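Side-chain contacts in UDP-N-acetylglucosamine 2-epimerase (Methanocaldococcus jannaschii, PDB 4NES), which probably catalyses the reversible epimerization at C-2 of UDP-N-acetylglucosamine to give UDP-N-acetylmannosamine, the activated donor of ManNAc residues: residues Glu210-Asp213 and Arg217-Asn220; Glu230-Ala235 and Ala333-Leu338. All coordinates share one frame; numbering follows the deposited sequence.

Contact 1 of 2, residues Glu210-Asp213 and Arg217-Asn220; sequences ENVD and RLKN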
loop_
_atom_site.group_PDB
_atom_site.type_symbol
_atom_site.label_atom_id
_atom_site.label_comp_id
_atom_site.label_asym_id
_atom_site.label_seq_id
_atom_site.Cartn_x
_atom_site.Cartn_y
_atom_site.Cartn_z
ATOM N N GLU A 210 -7.465 10.408 -15.619
ATOM C CA GLU A 210 -6.782 11.684 -15.846
ATOM C C GLU A 210 -7.168 12.331 -17.180
ATOM O O GLU A 210 -6.930 13.521 -17.389
ATOM C CB GLU A 210 -5.266 11.503 -15.747
ATOM C CG GLU A 210 -4.694 10.424 -16.665
ATOM C CD GLU A 210 -4.627 9.029 -16.034
ATOM O OE1 GLU A 210 -5.373 8.728 -15.079
ATOM O OE2 GLU A 210 -3.808 8.223 -16.514
ATOM N N ASN A 211 -7.772 11.553 -18.078
ATOM C CA ASN A 211 -8.213 12.067 -19.375
ATOM C C ASN A 211 -9.685 12.433 -19.430
ATOM O O ASN A 211 -10.068 13.369 -20.131
ATOM C CB ASN A 211 -7.962 11.036 -20.483
ATOM C CG ASN A 211 -6.534 11.041 -20.983
ATOM O OD1 ASN A 211 -5.828 12.044 -20.891
ATOM N ND2 ASN A 211 -6.106 9.914 -21.545
ATOM N N VAL A 212 -10.527 11.682 -18.734
ATOM C CA VAL A 212 -11.961 11.869 -18.912
ATOM C C VAL A 212 -12.616 12.592 -17.739
ATOM O O VAL A 212 -13.722 13.110 -17.875
ATOM C CB VAL A 212 -12.700 10.527 -19.207
ATOM C CG1 VAL A 212 -12.048 9.780 -20.382
ATOM C CG2 VAL A 212 -12.737 9.634 -17.958
ATOM N N ASP A 213 -11.940 12.634 -16.596
ATOM C CA ASP A 213 -12.468 13.353 -15.432
ATOM C C ASP A 213 -12.116 14.839 -15.488
ATOM O O ASP A 213 -12.648 15.631 -14.713
ATOM C CB ASP A 213 -11.916 12.798 -14.116
ATOM C CG ASP A 213 -12.380 11.390 -13.809
ATOM O OD1 ASP A 213 -13.200 10.807 -14.560
ATOM O OD2 ASP A 213 -11.911 10.854 -12.784
ATOM N N ARG A 217 -8.951 18.506 -20.710
ATOM C CA ARG A 217 -8.224 17.418 -21.363
ATOM C C ARG A 217 -9.157 16.629 -22.275
ATOM O O ARG A 217 -8.806 16.310 -23.412
ATOM C CB ARG A 217 -7.573 16.468 -20.352
ATOM C CG ARG A 217 -6.133 16.809 -19.998
ATOM C CD ARG A 217 -5.435 15.647 -19.295
ATOM N NE ARG A 217 -5.007 14.588 -20.209
ATOM C CZ ARG A 217 -3.803 14.523 -20.772
ATOM N NH1 ARG A 217 -2.901 15.464 -20.524
ATOM N NH2 ARG A 217 -3.498 13.520 -21.587
ATOM N N LEU A 218 -10.351 16.326 -21.776
ATOM C CA LEU A 218 -11.341 15.598 -22.564
ATOM C C LEU A 218 -11.758 16.400 -23.794
ATOM O O LEU A 218 -11.870 15.849 -24.890
ATOM C CB LEU A 218 -12.561 15.254 -21.709
ATOM C CG LEU A 218 -13.622 14.347 -22.339
ATOM C CD1 LEU A 218 -12.990 13.073 -22.880
ATOM C CD2 LEU A 218 -14.679 14.017 -21.306
ATOM N N LYS A 219 -11.979 17.700 -23.610
ATOM C CA LYS A 219 -12.300 18.583 -24.726
ATOM C C LYS A 219 -11.177 18.589 -25.766
ATOM O O LYS A 219 -11.434 18.524 -26.972
ATOM C CB LYS A 219 -12.559 20.006 -24.227
ATOM C CG LYS A 219 -12.543 21.043 -25.335
ATOM C CD LYS A 219 -12.853 22.430 -24.808
ATOM C CE LYS A 219 -14.303 22.535 -24.372
ATOM N NZ LYS A 219 -14.624 23.892 -23.851
ATOM N N ASN A 220 -9.936 18.665 -25.293
ATOM C CA ASN A 220 -8.782 18.645 -26.193
ATOM C C ASN A 220 -8.711 17.377 -27.034
ATOM O O ASN A 220 -8.388 17.423 -28.215
ATOM C CB ASN A 220 -7.481 18.818 -25.416
ATOM C CG ASN A 220 -7.192 20.260 -25.075
ATOM O OD1 ASN A 220 -7.772 21.174 -25.656
ATOM N ND2 ASN A 220 -6.288 20.473 -24.124
#

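Contact 2 of 2, residues Glu230-Ala235 and Ala333-Leu338; sequences EIYDKA and AVEIML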
loop_
_atom_site.group_PDB
_atom_site.type_symbol
_atom_site.label_atom_id
_atom_site.label_comp_id
_atom_site.label_asym_id
_atom_site.label_seq_id
_atom_site.Cartn_x
_atom_site.Cartn_y
_atom_site.Cartn_z
ATOM N N GLU A 230 -11.355 15.226 -40.216
ATOM C CA GLU A 230 -11.376 16.211 -41.290
ATOM C C GLU A 230 -10.127 16.146 -42.160
ATOM O O GLU A 230 -10.198 16.297 -43.378
ATOM C CB GLU A 230 -11.521 17.605 -40.690
ATOM C CG GLU A 230 -12.865 17.826 -40.028
ATOM C CD GLU A 230 -12.836 18.935 -39.001
ATOM O OE1 GLU A 230 -11.765 19.553 -38.812
ATOM O OE2 GLU A 230 -13.888 19.178 -38.371
ATOM N N ILE A 231 -8.981 15.921 -41.529
ATOM C CA ILE A 231 -7.709 15.929 -42.239
ATOM C C ILE A 231 -7.496 14.646 -43.035
ATOM O O ILE A 231 -7.038 14.686 -44.178
ATOM C CB ILE A 231 -6.534 16.166 -41.263
ATOM C CG1 ILE A 231 -6.543 17.621 -40.788
ATOM C CG2 ILE A 231 -5.198 15.822 -41.905
ATOM C CD1 ILE A 231 -5.512 17.920 -39.728
ATOM N N TYR A 232 -7.853 13.511 -42.438
ATOM C CA TYR A 232 -7.581 12.214 -43.049
ATOM C C TYR A 232 -8.806 11.546 -43.676
ATOM O O TYR A 232 -8.683 10.493 -44.308
ATOM C CB TYR A 232 -6.908 11.288 -42.030
ATOM C CG TYR A 232 -5.570 11.809 -41.564
ATOM C CD1 TYR A 232 -4.440 11.672 -42.358
ATOM C CD2 TYR A 232 -5.440 12.461 -40.347
ATOM C CE1 TYR A 232 -3.216 12.155 -41.949
ATOM C CE2 TYR A 232 -4.212 12.951 -39.925
ATOM C CZ TYR A 232 -3.104 12.791 -40.735
ATOM O OH TYR A 232 -1.881 13.274 -40.333
ATOM N N ASP A 233 -9.970 12.174 -43.520
ATOM C CA ASP A 233 -11.230 11.659 -44.056
ATOM C C ASP A 233 -11.452 10.218 -43.611
ATOM O O ASP A 233 -11.629 9.315 -44.431
ATOM C CB ASP A 233 -11.274 11.778 -45.585
ATOM C CG ASP A 233 -12.661 11.535 -46.148
ATOM O OD1 ASP A 233 -13.648 11.796 -45.431
ATOM O OD2 ASP A 233 -12.764 11.077 -47.305
ATOM N N LYS A 234 -11.435 10.012 -42.298
ATOM C CA LYS A 234 -11.506 8.670 -41.746
ATOM C C LYS A 234 -12.683 8.499 -40.800
ATOM O O LYS A 234 -12.983 9.389 -40.001
ATOM C CB LYS A 234 -10.211 8.356 -41.000
ATOM C CG LYS A 234 -9.626 7.014 -41.356
ATOM C CD LYS A 234 -9.327 6.921 -42.840
ATOM C CE LYS A 234 -7.852 7.081 -43.144
ATOM N NZ LYS A 234 -7.483 6.318 -44.372
ATOM N N ALA A 235 -13.352 7.355 -40.892
ATOM C CA ALA A 235 -14.411 7.026 -39.949
ATOM C C ALA A 235 -13.791 6.515 -38.656
ATOM O O ALA A 235 -12.753 5.849 -38.678
ATOM C CB ALA A 235 -15.346 5.991 -40.527
ATOM N N ALA A 333 1.263 12.032 -35.598
ATOM C CA ALA A 333 1.301 10.600 -35.309
ATOM C C ALA A 333 0.445 9.771 -36.269
ATOM O O ALA A 333 0.830 8.662 -36.646
ATOM C CB ALA A 333 0.883 10.345 -33.879
ATOM N N VAL A 334 -0.716 10.291 -36.652
ATOM C CA VAL A 334 -1.568 9.585 -37.599
ATOM C C VAL A 334 -0.847 9.423 -38.934
ATOM O O VAL A 334 -0.854 8.344 -39.523
ATOM C CB VAL A 334 -2.934 10.280 -37.776
ATOM C CG1 VAL A 334 -3.703 9.668 -38.927
ATOM C CG2 VAL A 334 -3.748 10.184 -36.493
ATOM N N GLU A 335 -0.204 10.493 -39.399
ATOM C CA GLU A 335 0.565 10.421 -40.636
ATOM C C GLU A 335 1.675 9.374 -40.550
ATOM O O GLU A 335 1.834 8.552 -41.452
ATOM C CB GLU A 335 1.162 11.785 -40.981
ATOM C CG GLU A 335 1.834 11.832 -42.341
ATOM C CD GLU A 335 2.352 13.212 -42.680
ATOM O OE1 GLU A 335 2.037 13.715 -43.780
ATOM O OE2 GLU A 335 3.078 13.793 -41.846
ATOM N N ILE A 336 2.431 9.403 -39.456
ATOM C CA ILE A 336 3.523 8.461 -39.242
ATOM C C ILE A 336 2.998 7.030 -39.231
ATOM O O ILE A 336 3.529 6.157 -39.919
ATOM C CB ILE A 336 4.251 8.754 -37.914
ATOM C CG1 ILE A 336 4.928 10.132 -37.972
ATOM C CG2 ILE A 336 5.266 7.661 -37.589
ATOM C CD1 ILE A 336 5.455 10.617 -36.637
HETATM N N MSE A 337 1.939 6.796 -38.466
HETATM C CA MSE A 337 1.428 5.438 -38.294
HETATM C C MSE A 337 0.684 4.902 -39.520
HETATM O O MSE A 337 0.668 3.697 -39.757
HETATM C CB MSE A 337 0.562 5.360 -37.038
HETATM C CG MSE A 337 1.354 5.525 -35.754
HETATM SE SE MSE A 337 2.937 4.378 -35.749
HETATM C CE MSE A 337 2.793 3.687 -33.948
ATOM N N LEU A 338 0.083 5.797 -40.299
ATOM C CA LEU A 338 -0.577 5.422 -41.552
ATOM C C LEU A 338 0.417 4.840 -42.558
ATOM O O LEU A 338 0.054 4.018 -43.402
ATOM C CB LEU A 338 -1.260 6.648 -42.164
ATOM C CG LEU A 338 -2.778 6.683 -42.340
ATOM C CD1 LEU A 338 -3.486 5.683 -41.441
ATOM C CD2 LEU A 338 -3.291 8.092 -42.091
#

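Contact 1 of 2, residues Glu210-Asp213 and Arg217-Asn220
Asn211 and Arg217 meet through a forked hydrogen bond in which a single oxygen, Asn211 OD1, accepts from both NE and NH2 of the arginine. The pair joins the short helix 209-212 to the first turns of helix 215-232, in the C-terminal Rossmann-like domain of this GT-B enzyme. OD1 sits at the edge of the guanidinium, 2.8 Å from Arg217 NE and equally far from Arg217 NH2. Neither bond is straight (N-H...O angles of 144° and 137°), because the two N-H bonds run nearly side by side and a single oxygen between them cannot lie on the line of both. Amide and guanidinium planes lie 14° apart, so the two flat groups are nearly coplanar. A bend at chi3 turns the guanidinium back toward the amide.

Asparagine suits this buried place because it offers an acceptor and a donor at once: while OD1 faces the arginine, ND2 gives hydrogen bonds to Asp287 and to the carbonyl of Leu305. Both ends of the amide are thus engaged, which fixes its rotation. The methylene CD of Arg217 passes close to the short helix, 3.2 Å from Glu210 O.

Beyond the polar pair, Val212 packs on helix 242-250, and its side chain is about 5 Å from that of His207, a probable active-site residue. Leu218 fills the angle between the helices, its CB lying 3.5 Å from Asn211 O. With CG anti to the backbone N, Leu218 carries CD1 to 4.2 Å from Val212 CG1 and CD2 to 3.7 Å from Val212 O.

Contact 2 of 2, residues Glu230-Ala235 and Ala333-Leu338
Tyr232 OH is hydrogen-bonded to the carbonyl oxygen of Ile331, and this brings the phenol end up against helix 327-338, where OH also lies 3.4 Å from Glu335 CB. Here two helices of the C-terminal Rossmann-like domain of the GT-B fold meet: the last turn of helix 215-232, just before strand 235-239, and the end of helix 327-338. Tyrosine suits the junction, since its ring offers a broad apolar face while its hydroxyl reaches the backbone of the partner helix.

The main packing is a CH-pi contact. Val334 CG1 stands over the ring of Tyr232, 3.5 Å from the centroid and only 13° off the ring normal, so the methyl is almost directly above the middle of the face. It is placed there by a chi1 of 170°, which sets CG1 opposite the backbone N. Its closest ring atom is Tyr232 CE2, at 3.5 Å. The branched valine also brings CB to 3.7 Å from Tyr232 CE2, broadening the contact toward the hydroxyl end. Across the ring, Ile231 CG2 of the tyrosine's own helix lies 3.6 Å above the opposite face, toward the rim, so aliphatic groups flank the aromatic plane on both sides.

Glu335 suits the exposed margin: its CB passes the phenol while the extended chain takes the carboxylate away from the ring. Val334 and Leu338 stand one helical turn apart and both also touch Phe202 of strand 201-205, tying the helix pair to the sheet beneath. Leu338 completes the apolar patch obliquely, CD2 lying 3.8 Å from Tyr232 CD1.

Contacts 1 and 2 follow one another along the chain and use the two ends of helix 215-232. Their centres are 21 Å apart and their nearest atoms about 11 Å, so they do not touch. Contact 1 joins the start of the helix to helix 209-212, close in sequence; contact 2 joins its end to helix 327-338, nearly a hundred residues further on. Helices 209-212 and 215-232 together lie in the connection between strands 201-205 and 235-239, neighbours in the six-stranded parallel sheet of the C-terminal domain. On the contact 1 side, helix 209-212 brings Val212 near the bound UDP-N-acetylglucosamine and the probable active-site histidine, whereas contact 2 lies away from the substrate and nucleotide sites.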